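DELTA1-pyrroline-2-carboxylate reductase (Thermococcus litoralis DSM 5473, PDB 6T3E) reduces delta1-pyrroline-2-carboxylate to L-proline with a nicotinamide dinucleotide as hydride donor, probably as a step of L-hydroxyproline breakdown. Local coordinates at residues Val230-Trp235 with Glu254-Thr259. Numbering follows the deposited sequence.
Sequences VVKGGW and ELDSET
A single parallel beta bridge between Val231 and Leu255 and a helix N-cap join Val230-Gly233 to Glu254-Thr259 in the dinucleotide-binding part of this ornithine cyclodeaminase/mu-crystallin family enzyme. Glu254 O takes two amides: Val231 N lies 3.1 Å away, almost in line with the carbonyl, while Val230 N approaches from above the carbonyl plane. Asp256 N returns a nearly straight bond to Val231 O (3.2 Å, 171°). Beyond the bridge, Asp256 caps helix 257-262. Its carboxylate, swung between its own N and carbonyl carbon (chi1 70°), lies between the loop at Gly233 and the helix start. Thr259 suits the cap by offering two donors: its N meets Asp256 OD1 at 3.0 Å from above the carboxylate plane. Thr259 OG1 reaches Asp256 OD1 at 2.6 Å, nearly along the C-O axis. Asp256 OD2 takes Gly233 N on its syn side at 3.2 Å, so one short acidic side chain serves helix and loop together. Gly233, lacking a side chain, lets Glu258 CG come to 3.7 Å from Gly233 CA, and Glu258 reaches on to a salt bridge with Arg261. The side chains of Val231 and Leu255 lie side by side, Val231 CG2 4.2 Å from Leu255 CD2. Branched and apolar, Val231 suits its buried place against Leu220 and Val222 of strand 219-222 and Thr214 of helix 210-215, while Val230 touches Ile157 of strand 153-157 and the bound NADH.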
ATOM      1  N   VAL B 230     -19.784  24.250   1.462  1.00 42.72           N
ATOM      2  CA  VAL B 230     -19.533  25.530   2.104  1.00 44.65           C
ATOM      3  C   VAL B 230     -19.489  26.659   1.087  1.00 46.86           C
ATOM      4  O   VAL B 230     -19.763  27.813   1.454  1.00 46.17           O
ATOM      5  CB  VAL B 230     -18.218  25.501   2.917  1.00 43.01           C
ATOM      6  CG1 VAL B 230     -18.143  26.670   3.882  1.00 42.92           C
ATOM      7  CG2 VAL B 230     -18.065  24.187   3.656  1.00 40.92           C
ATOM      8  N   VAL B 231     -19.172  26.368  -0.171  1.00 50.24           N
ATOM      9  CA  VAL B 231     -19.062  27.375  -1.218  1.00 53.46           C
ATOM     10  C   VAL B 231     -20.283  27.270  -2.113  1.00 56.47           C
ATOM     11  O   VAL B 231     -20.503  26.231  -2.747  1.00 56.34           O
ATOM     12  CB  VAL B 231     -17.776  27.193  -2.040  1.00 51.48           C
ATOM     13  CG1 VAL B 231     -17.648  28.314  -3.052  1.00 50.79           C
ATOM     14  CG2 VAL B 231     -16.568  27.158  -1.116  1.00 51.72           C
ATOM     15  N   LYS B 232     -21.051  28.358  -2.190  1.00 58.43           N
ATOM     16  CA  LYS B 232     -22.198  28.447  -3.081  1.00 59.42           C
ATOM     17  C   LYS B 232     -21.793  29.109  -4.392  1.00 59.82           C
ATOM     18  O   LYS B 232     -21.163  30.172  -4.399  1.00 56.02           O
ATOM     19  CB  LYS B 232     -23.328  29.243  -2.424  1.00 62.71           C
ATOM     20  CG  LYS B 232     -23.946  28.579  -1.198  1.00 66.61           C
ATOM     21  CD  LYS B 232     -25.309  29.200  -0.838  1.00 72.53           C
ATOM     22  CE  LYS B 232     -26.054  28.382   0.223  1.00 73.17           C
ATOM     23  NZ  LYS B 232     -25.424  28.462   1.579  1.00 71.29           N
ATOM     24  N   GLY B 233     -22.218  28.508  -5.503  1.00 62.98           N
ATOM     25  CA  GLY B 233     -21.835  29.033  -6.800  1.00 66.04           C
ATOM     26  C   GLY B 233     -22.356  30.431  -7.052  1.00 68.80           C
ATOM     27  O   GLY B 233     -21.703  31.222  -7.735  1.00 70.26           O
ATOM     28  N   GLY B 234     -23.498  30.781  -6.446  1.00 70.19           N
ATOM     29  CA  GLY B 234     -24.079  32.102  -6.632  1.00 70.44           C
ATOM     30  C   GLY B 234     -23.168  33.243  -6.223  1.00 69.82           C
ATOM     31  O   GLY B 234     -23.390  34.386  -6.642  1.00 70.76           O
ATOM     32  N   TRP B 235     -22.149  32.961  -5.407  1.00 64.66           N
ATOM     33  CA  TRP B 235     -21.218  33.982  -4.950  1.00 59.28           C
ATOM     34  C   TRP B 235     -20.052  34.203  -5.898  1.00 57.34           C
ATOM     35  O   TRP B 235     -19.459  35.289  -5.884  1.00 58.22           O
ATOM     36  CB  TRP B 235     -20.660  33.617  -3.571  1.00 58.27           C
ATOM     37  CG  TRP B 235     -21.705  33.231  -2.573  1.00 62.35           C
ATOM     38  CD1 TRP B 235     -23.014  33.652  -2.533  1.00 60.88           C
ATOM     39  CD2 TRP B 235     -21.533  32.348  -1.459  1.00 60.65           C
ATOM     40  NE1 TRP B 235     -23.657  33.075  -1.468  1.00 59.44           N
ATOM     41  CE2 TRP B 235     -22.770  32.279  -0.789  1.00 59.94           C
ATOM     42  CE3 TRP B 235     -20.451  31.612  -0.959  1.00 57.82           C
ATOM     43  CZ2 TRP B 235     -22.953  31.504   0.354  1.00 60.82           C
ATOM     44  CZ3 TRP B 235     -20.638  30.840   0.176  1.00 57.52           C
ATOM     45  CH2 TRP B 235     -21.881  30.786   0.812  1.00 58.89           C
ATOM     46  N   GLU B 254     -17.443  19.950  -0.426  1.00 43.82           N
ATOM     47  CA  GLU B 254     -17.379  21.315   0.082  1.00 42.98           C
ATOM     48  C   GLU B 254     -17.837  22.339  -0.951  1.00 42.99           C
ATOM     49  O   GLU B 254     -17.942  23.525  -0.626  1.00 46.24           O
ATOM     50  CB  GLU B 254     -15.948  21.651   0.564  1.00 43.55           C
ATOM     51  CG  GLU B 254     -14.843  21.639  -0.535  1.00 50.84           C
ATOM     52  CD  GLU B 254     -13.384  21.501  -0.001  1.00 56.49           C
ATOM     53  OE1 GLU B 254     -13.084  21.905   1.141  1.00 57.61           O
ATOM     54  OE2 GLU B 254     -12.522  20.976  -0.741  1.00 58.30           O
ATOM     55  N   LEU B 255     -18.125  21.915  -2.179  1.00 42.17           N
ATOM     56  CA  LEU B 255     -18.624  22.788  -3.235  1.00 46.27           C
ATOM     57  C   LEU B 255     -20.017  22.329  -3.630  1.00 46.20           C
ATOM     58  O   LEU B 255     -20.235  21.137  -3.865  1.00 51.05           O
ATOM     59  CB  LEU B 255     -17.705  22.758  -4.454  1.00 35.12           C
ATOM     60  CG  LEU B 255     -16.227  22.563  -4.125  1.00 37.88           C
ATOM     61  CD1 LEU B 255     -15.419  22.284  -5.393  1.00 34.95           C
ATOM     62  CD2 LEU B 255     -15.717  23.797  -3.414  1.00 37.84           C
ATOM     63  N   ASP B 256     -20.951  23.265  -3.736  1.00 50.49           N
ATOM     64  CA  ASP B 256     -22.275  22.878  -4.198  1.00 53.83           C
ATOM     65  C   ASP B 256     -22.239  22.540  -5.691  1.00 57.41           C
ATOM     66  O   ASP B 256     -21.248  22.767  -6.394  1.00 58.46           O
ATOM     67  CB  ASP B 256     -23.304  23.969  -3.887  1.00 54.84           C
ATOM     68  CG  ASP B 256     -23.118  25.223  -4.720  1.00 60.10           C
ATOM     69  OD1 ASP B 256     -22.017  25.429  -5.277  1.00 61.23           O
ATOM     70  OD2 ASP B 256     -24.082  26.020  -4.802  1.00 65.07           O
ATOM     71  N   SER B 257     -23.330  21.944  -6.166  1.00 59.98           N
ATOM     72  CA  SER B 257     -23.377  21.511  -7.558  1.00 60.79           C
ATOM     73  C   SER B 257     -23.232  22.688  -8.513  1.00 63.56           C
ATOM     74  O   SER B 257     -22.672  22.537  -9.606  1.00 63.64           O
ATOM     75  CB  SER B 257     -24.679  20.757  -7.815  1.00 57.44           C
ATOM     76  OG  SER B 257     -24.800  19.659  -6.928  1.00 55.43           O
ATOM     77  N   GLU B 258     -23.694  23.872  -8.108  1.00 68.01           N
ATOM     78  CA  GLU B 258     -23.589  25.039  -8.979  1.00 72.84           C
ATOM     79  C   GLU B 258     -22.133  25.419  -9.234  1.00 74.15           C
ATOM     80  O   GLU B 258     -21.776  25.810 -10.354  1.00 74.53           O
ATOM     81  CB  GLU B 258     -24.354  26.216  -8.371  1.00 74.10           C
ATOM     82  CG  GLU B 258     -24.226  27.522  -9.142  1.00 76.10           C
ATOM     83  CD  GLU B 258     -24.808  27.431 -10.537  1.00 78.79           C
ATOM     84  OE1 GLU B 258     -25.594  26.495 -10.794  1.00 78.86           O
ATOM     85  OE2 GLU B 258     -24.489  28.303 -11.377  1.00 80.37           O
ATOM     86  N   THR B 259     -21.280  25.311  -8.208  1.00 69.60           N
ATOM     87  CA  THR B 259     -19.871  25.654  -8.365  1.00 68.28           C
ATOM     88  C   THR B 259     -19.189  24.777  -9.416  1.00 62.12           C
ATOM     89  O   THR B 259     -18.466  25.284 -10.286  1.00 51.93           O
ATOM     90  CB  THR B 259     -19.160  25.524  -7.015  1.00 68.60           C
ATOM     91  OG1 THR B 259     -19.727  26.451  -6.079  1.00 67.77           O
ATOM     92  CG2 THR B 259     -17.666  25.793  -7.165  1.00 67.83           C
TER